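Local coordinates for hypothetical protein ST2348 (Sulfolobus tokodaii, PDB 2EF7) that is of unknown function but is built from a pair of CBS domains, a module that in many relatives binds adenosyl ligands and serves in regulation, at residues V56-G60 with K61-L65; N24-A27 with K28-E32; L65-K68 with A69-M73. All blocks are in the same frame, centred on the assembly; numbering follows the deposited sequence.

Interaction 1. Residues V56-G60 with K61-L65; sequences VKAIG and KGKSL
Lys-61 folds back over the last turn of helix 52-60, and Ala-58 and Lys-63 meet where the chain leaves that turn. The Lys-61 chain sets out beside its own backbone N (chi1 -56°) and bends at chi2, which presses CG to 2.9 Å from Lys-57 O, a tight approach of methylene to carbonyl; the amine beyond leads away. Lys-63 N donates to Ala-58 O over 3.0 Å at 158°, while the bond from Lys-61 N to Ala-58 O is weak. Gly-62 N reaches Ile-59 O at 2.8 Å, coming from above the carbonyl plane. The six-to-one bond from Lys-63 N to Ala-58 O and the five-to-two bond from Gly-62 N to Ile-59 O make a Schellman motif ending the helix, with Gly-62 as the C-prime residue at positive phi (79°). Lys-63 CB and CG lie against Ala-58 O, each at 3.2 Å, and Lys-63 CG also meets Ala-58 CB at 4.0 Å. A water molecule donates to both Ile-59 O and Lys-63 O, each at 2.9 Å, bridging the outgoing loop and the helix end. Lys-57 and Lys-61 both pack on Thr-31 of the second subunit, and Ile-59 packs on its counterpart there.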
loop_
_atom_site.group_PDB
_atom_site.type_symbol
_atom_site.label_atom_id
_atom_site.label_comp_id
_atom_site.label_asym_id
_atom_site.label_seq_id
_atom_site.Cartn_x
_atom_site.Cartn_y
_atom_site.Cartn_z
ATOM N N VAL A 56 14.310 23.993 4.257
ATOM C CA VAL A 56 15.132 24.320 3.100
ATOM C C VAL A 56 14.618 25.571 2.405
ATOM O O VAL A 56 15.390 26.417 1.967
ATOM C CB VAL A 56 15.158 23.163 2.090
ATOM C CG1 VAL A 56 15.884 23.600 0.804
ATOM C CG2 VAL A 56 15.864 21.976 2.701
ATOM N N LYS A 57 13.304 25.687 2.315
ATOM C CA LYS A 57 12.697 26.833 1.672
ATOM C C LYS A 57 13.067 28.116 2.419
ATOM O O LYS A 57 13.459 29.106 1.804
ATOM C CB LYS A 57 11.180 26.645 1.639
ATOM C CG LYS A 57 10.456 27.480 0.614
ATOM C CD LYS A 57 9.566 26.600 -0.258
ATOM C CE LYS A 57 8.493 25.884 0.555
ATOM N NZ LYS A 57 7.616 25.037 -0.310
ATOM N N ALA A 58 12.957 28.104 3.745
ATOM C CA ALA A 58 13.278 29.297 4.525
ATOM C C ALA A 58 14.736 29.707 4.343
ATOM O O ALA A 58 15.054 30.902 4.259
ATOM C CB ALA A 58 12.979 29.065 5.988
ATOM N N ILE A 59 15.627 28.719 4.279
ATOM C CA ILE A 59 17.047 29.001 4.093
ATOM C C ILE A 59 17.255 29.565 2.699
ATOM O O ILE A 59 17.976 30.544 2.520
ATOM C CB ILE A 59 17.891 27.731 4.284
ATOM C CG1 ILE A 59 17.775 27.288 5.741
ATOM C CG2 ILE A 59 19.362 27.994 3.920
ATOM C CD1 ILE A 59 18.363 25.945 5.996
ATOM N N GLY A 60 16.596 28.958 1.719
ATOM C CA GLY A 60 16.709 29.429 0.356
ATOM C C GLY A 60 16.164 30.840 0.203
ATOM O O GLY A 60 16.421 31.499 -0.802
ATOM N N LYS A 61 15.406 31.306 1.193
ATOM C CA LYS A 61 14.842 32.649 1.148
ATOM C C LYS A 61 15.672 33.582 2.024
ATOM O O LYS A 61 15.245 34.685 2.342
ATOM C CB LYS A 61 13.391 32.649 1.633
ATOM C CG LYS A 61 12.451 31.706 0.888
ATOM C CD LYS A 61 12.284 32.095 -0.564
ATOM C CE LYS A 61 11.259 31.208 -1.259
ATOM N NZ LYS A 61 11.112 31.563 -2.699
ATOM N N GLY A 62 16.851 33.122 2.429
ATOM C CA GLY A 62 17.741 33.945 3.231
ATOM C C GLY A 62 17.478 34.104 4.720
ATOM O O GLY A 62 18.096 34.953 5.362
ATOM N N LYS A 63 16.576 33.305 5.278
ATOM C CA LYS A 63 16.271 33.387 6.706
ATOM C C LYS A 63 17.460 32.876 7.500
ATOM O O LYS A 63 18.165 31.967 7.054
ATOM C CB LYS A 63 15.032 32.552 7.031
ATOM C CG LYS A 63 13.783 32.985 6.283
ATOM C CD LYS A 63 12.979 34.015 7.058
ATOM C CE LYS A 63 13.756 35.289 7.309
ATOM N NZ LYS A 63 12.994 36.201 8.209
ATOM N N SER A 64 17.683 33.458 8.675
ATOM C CA SER A 64 18.798 33.055 9.523
ATOM C C SER A 64 18.450 31.841 10.373
ATOM O O SER A 64 17.304 31.382 10.398
ATOM C CB SER A 64 19.213 34.199 10.449
ATOM O OG SER A 64 18.278 34.367 11.496
ATOM N N LEU A 65 19.457 31.347 11.085
ATOM C CA LEU A 65 19.310 30.185 11.945
ATOM C C LEU A 65 18.452 30.471 13.177
ATOM O O LEU A 65 18.007 29.544 13.854
ATOM C CB LEU A 65 20.690 29.690 12.398
ATOM C CG LEU A 65 21.717 29.260 11.347
ATOM C CD1 LEU A 65 22.975 28.760 12.061
ATOM C CD2 LEU A 65 21.138 28.167 10.467
HETATM O O HOH W 1 19.658 31.511 4.657
#

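Interaction 2. Residues N24-A27 with K28-E32; sequences NDIA and KVMTE
Thr-31 binds the Ala-27 carbonyl twice, one turn on along helix 23-33. Thr-31 N donates to Ala-27 O at 2.9 Å in the ordinary helical way, and Thr-31 OG1 donates to the same Ala-27 O at 2.8 Å, the two donors arriving on opposite faces of the carbonyl plane. The hydroxyl can turn back because OG1 stands beside its own backbone N (chi1 -65°), leaving the methyl CG2 anti to that N. The remaining backbone bonds keep the i to i+4 spacing; Met-30 N to Ile-26 O, 3.0 Å long, is the straightest of them at 173°. Val-29 lays a methyl against one of these carbonyls, its CG2 lying 3.3 Å from Asp-25 O.

Apolar contact is carried by Ile-26 and Met-30, a selenomethionine, whose side chains run side by side in the same direction, with CG2 of Ile-26 lying 3.9 Å from SE of Met-30.

The helix is the crossover of a beta-alpha-beta unit between strands 16-18 and 37-42. Ala-27 and Thr-31 pack on Ile-59 and Gly-60, respectively, of the second subunit. Within the chain, Ile-26 and Met-30 both rest on Val-38 of strand 37-42, and Met-30 also touches Ile-55 of helix 52-60.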
loop_
_atom_site.group_PDB
_atom_site.type_symbol
_atom_site.label_atom_id
_atom_site.label_comp_id
_atom_site.label_asym_id
_atom_site.label_seq_id
_atom_site.Cartn_x
_atom_site.Cartn_y
_atom_site.Cartn_z
ATOM N N ASN A 24 17.434 26.566 13.790
ATOM C CA ASN A 24 18.519 25.635 14.072
ATOM C C ASN A 24 18.187 24.612 15.152
ATOM O O ASN A 24 18.612 23.458 15.053
ATOM C CB ASN A 24 19.819 26.375 14.420
ATOM C CG ASN A 24 19.741 27.104 15.737
ATOM O OD1 ASN A 24 18.862 27.938 15.949
ATOM N ND2 ASN A 24 20.667 26.796 16.635
ATOM N N ASP A 25 17.427 25.004 16.172
ATOM C CA ASP A 25 17.077 24.044 17.220
ATOM C C ASP A 25 16.098 23.009 16.675
ATOM O O ASP A 25 16.167 21.820 17.016
ATOM C CB ASP A 25 16.470 24.747 18.443
ATOM C CG ASP A 25 17.471 25.642 19.148
ATOM O OD1 ASP A 25 18.662 25.267 19.191
ATOM O OD2 ASP A 25 17.077 26.706 19.665
ATOM N N ILE A 26 15.192 23.465 15.819
ATOM C CA ILE A 26 14.212 22.563 15.219
ATOM C C ILE A 26 14.933 21.561 14.323
ATOM O O ILE A 26 14.624 20.364 14.340
ATOM C CB ILE A 26 13.188 23.346 14.371
ATOM C CG1 ILE A 26 12.408 24.319 15.264
ATOM C CG2 ILE A 26 12.254 22.376 13.662
ATOM C CD1 ILE A 26 11.642 25.397 14.483
ATOM N N ALA A 27 15.886 22.052 13.530
ATOM C CA ALA A 27 16.622 21.167 12.639
ATOM C C ALA A 27 17.366 20.152 13.489
ATOM O O ALA A 27 17.495 18.989 13.117
ATOM C CB ALA A 27 17.608 21.960 11.773
ATOM N N LYS A 28 17.840 20.592 14.647
ATOM C CA LYS A 28 18.568 19.698 15.524
ATOM C C LYS A 28 17.662 18.583 16.034
ATOM O O LYS A 28 18.090 17.433 16.126
ATOM C CB LYS A 28 19.162 20.468 16.704
ATOM C CG LYS A 28 20.021 19.609 17.625
ATOM C CD LYS A 28 20.778 20.457 18.632
ATOM C CE LYS A 28 21.713 19.612 19.489
ATOM N NZ LYS A 28 22.689 20.453 20.247
ATOM N N VAL A 29 16.413 18.915 16.358
ATOM C CA VAL A 29 15.488 17.905 16.864
ATOM C C VAL A 29 15.190 16.862 15.800
ATOM O O VAL A 29 15.236 15.659 16.058
ATOM C CB VAL A 29 14.140 18.511 17.309
ATOM C CG1 VAL A 29 13.206 17.397 17.750
ATOM C CG2 VAL A 29 14.347 19.500 18.450
HETATM N N MSE A 30 14.869 17.340 14.604
HETATM C CA MSE A 30 14.545 16.469 13.489
HETATM C C MSE A 30 15.719 15.578 13.127
HETATM O O MSE A 30 15.536 14.418 12.753
HETATM C CB MSE A 30 14.120 17.312 12.296
HETATM C CG MSE A 30 12.885 18.159 12.587
HETATM SE SE MSE A 30 12.462 19.379 11.147
HETATM C CE MSE A 30 12.462 18.113 9.685
ATOM N N THR A 31 16.926 16.120 13.255
ATOM C CA THR A 31 18.126 15.362 12.948
ATOM C C THR A 31 18.358 14.295 14.019
ATOM O O THR A 31 18.629 13.141 13.700
ATOM C CB THR A 31 19.371 16.284 12.884
ATOM O OG1 THR A 31 19.237 17.191 11.786
ATOM C CG2 THR A 31 20.644 15.462 12.711
ATOM N N GLU A 32 18.227 14.681 15.287
ATOM C CA GLU A 32 18.449 13.754 16.394
ATOM C C GLU A 32 17.354 12.721 16.598
ATOM O O GLU A 32 17.612 11.647 17.147
ATOM C CB GLU A 32 18.678 14.532 17.685
ATOM C CG GLU A 32 20.001 15.277 17.678
ATOM C CD GLU A 32 20.177 16.183 18.876
ATOM O OE1 GLU A 32 21.251 16.816 18.990
ATOM O OE2 GLU A 32 19.241 16.267 19.701
#

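Interaction 3. Residues L65-K68 with A69-M73; sequences LETK and AEEFM
Lys-68 and Glu-71 clasp one another in the connection between helix 52-60 and strand 74-75, their side chains passing at a slant. Glu-71 OE2 accepts from Lys-68 N at 3.2 Å, met from above the carboxylate plane, and Glu-71 N returns a bond of 3.0 Å to Lys-68 O, again from above the plane of the acceptor. The second of these closes residues 68-71 into a turn of helical (type I/III) conformation, and the carboxylate fastens the turn to the peptide that enters it.

Beside this clasp, Lys-68 and Glu-70 run alongside each other in one direction and join in a salt bridge, Lys-68 NZ to Glu-70 OE2 at 3.0 Å, with the amine on the anti side of OE2, 29° out of the carboxylate plane. Glu-70 CG occupies the crowded position between backbone N and carbonyl carbon (chi1 69°), and from there the extended chain brings the acid level with the lysine tip. Glu-71 OE2 is 5.1 Å from Lys-68 NZ, near enough that the amine may also stabilise its charge.

Thr-67 offers its methyl: CG2 lies 3.8 Å from Glu-71 CB and 3.9 Å from Phe-72 CD2, while its hydroxyl OG1 is bound to Ser-64 O. The Phe-72 ring turns its edge to the backbone, and CD2 comes within 3.2 Å of Lys-68 O.

Phe-72 lies between two helices, touching Leu-23 and Ile-26 of helix 23-33 and Ile-55 of helix 52-60, and it joins Ala-69 in packing on Ile-50 of strand 45-51.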
loop_
_atom_site.group_PDB
_atom_site.type_symbol
_atom_site.label_atom_id
_atom_site.label_comp_id
_atom_site.label_asym_id
_atom_site.label_seq_id
_atom_site.Cartn_x
_atom_site.Cartn_y
_atom_site.Cartn_z
ATOM N N LEU A 65 19.457 31.347 11.085
ATOM C CA LEU A 65 19.310 30.185 11.945
ATOM C C LEU A 65 18.452 30.471 13.177
ATOM O O LEU A 65 18.007 29.544 13.854
ATOM C CB LEU A 65 20.690 29.690 12.398
ATOM C CG LEU A 65 21.717 29.260 11.347
ATOM C CD1 LEU A 65 22.975 28.760 12.061
ATOM C CD2 LEU A 65 21.138 28.167 10.467
ATOM N N GLU A 66 18.228 31.747 13.476
ATOM C CA GLU A 66 17.421 32.121 14.639
ATOM C C GLU A 66 15.931 32.313 14.307
ATOM O O GLU A 66 15.117 32.579 15.193
ATOM C CB GLU A 66 17.961 33.407 15.279
ATOM C CG GLU A 66 19.329 33.285 15.928
ATOM C CD GLU A 66 20.468 33.373 14.928
ATOM O OE1 GLU A 66 20.508 34.358 14.157
ATOM O OE2 GLU A 66 21.328 32.464 14.917
ATOM N N THR A 67 15.576 32.170 13.039
ATOM C CA THR A 67 14.194 32.360 12.619
ATOM C C THR A 67 13.228 31.483 13.434
ATOM O O THR A 67 13.433 30.279 13.584
ATOM C CB THR A 67 14.051 32.064 11.113
ATOM O OG1 THR A 67 15.042 32.808 10.387
ATOM C CG2 THR A 67 12.664 32.464 10.615
ATOM N N LYS A 68 12.185 32.098 13.974
ATOM C CA LYS A 68 11.211 31.373 14.785
ATOM C C LYS A 68 10.311 30.467 13.948
ATOM O O LYS A 68 10.013 30.754 12.790
ATOM C CB LYS A 68 10.355 32.358 15.593
ATOM C CG LYS A 68 11.153 33.193 16.613
ATOM C CD LYS A 68 10.242 34.063 17.477
ATOM C CE LYS A 68 9.348 34.955 16.620
ATOM N NZ LYS A 68 8.231 35.591 17.380
ATOM N N ALA A 69 9.872 29.371 14.556
ATOM C CA ALA A 69 9.019 28.401 13.893
ATOM C C ALA A 69 7.820 29.023 13.183
ATOM O O ALA A 69 7.589 28.765 11.999
ATOM C CB ALA A 69 8.542 27.357 14.906
ATOM N N GLU A 70 7.061 29.848 13.896
ATOM C CA GLU A 70 5.869 30.452 13.306
ATOM C C GLU A 70 6.128 31.288 12.054
ATOM O O GLU A 70 5.205 31.552 11.292
ATOM C CB GLU A 70 5.126 31.294 14.354
ATOM C CG GLU A 70 5.848 32.556 14.792
ATOM C CD GLU A 70 5.218 33.193 16.024
ATOM O OE1 GLU A 70 3.970 33.226 16.105
ATOM O OE2 GLU A 70 5.973 33.667 16.905
ATOM N N GLU A 71 7.377 31.692 11.827
ATOM C CA GLU A 71 7.692 32.511 10.659
ATOM C C GLU A 71 7.890 31.738 9.360
ATOM O O GLU A 71 7.872 32.337 8.289
ATOM C CB GLU A 71 8.950 33.347 10.900
ATOM C CG GLU A 71 8.907 34.267 12.105
ATOM C CD GLU A 71 10.142 35.153 12.185
ATOM O OE1 GLU A 71 10.282 36.042 11.317
ATOM O OE2 GLU A 71 10.976 34.954 13.100
ATOM N N PHE A 72 8.085 30.423 9.435
ATOM C CA PHE A 72 8.312 29.658 8.211
ATOM C C PHE A 72 7.594 28.327 8.131
ATOM O O PHE A 72 7.735 27.593 7.150
ATOM C CB PHE A 72 9.818 29.449 7.990
ATOM C CG PHE A 72 10.473 28.522 8.976
ATOM C CD1 PHE A 72 10.713 27.192 8.645
ATOM C CD2 PHE A 72 10.898 28.992 10.223
ATOM C CE1 PHE A 72 11.376 26.338 9.539
ATOM C CE2 PHE A 72 11.555 28.153 11.125
ATOM C CZ PHE A 72 11.798 26.824 10.783
HETATM N N MSE A 73 6.818 28.013 9.160
HETATM C CA MSE A 73 6.066 26.766 9.182
HETATM C C MSE A 73 4.931 26.852 8.164
HETATM O O MSE A 73 4.683 27.903 7.578
HETATM C CB MSE A 73 5.442 26.571 10.567
HETATM C CG MSE A 73 4.308 27.552 10.828
HETATM SE SE MSE A 73 3.530 27.437 12.586
HETATM C CE MSE A 73 2.263 28.937 12.456
#

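In the fold
Interactions 1 and 3 follow one another through Leu-65, in the connection from helix 52-60 to strand 74-75; interaction 2 lies on helix 23-33. Leu-65 O probably accepts a hydrogen bond from Asn-24 N, tying connection to helix. Ile-26 and Met-30 of interaction 2 and Ala-58 of interaction 1 are buried, whereas Lys-61 of interaction 1 and Glu-71 of interaction 3 are exposed. The apolar sides converge on Phe-72, which meets Ile-26 and Ala-58. Interaction 1 is mainly backbone capping, interaction 2 regular helix bonding with a hydroxyl turned back onto it and an apolar face, and interaction 3 adds charged pairing. Interactions 1 and 2 both face the second subunit; residues 65-73 reach it at Leu-65.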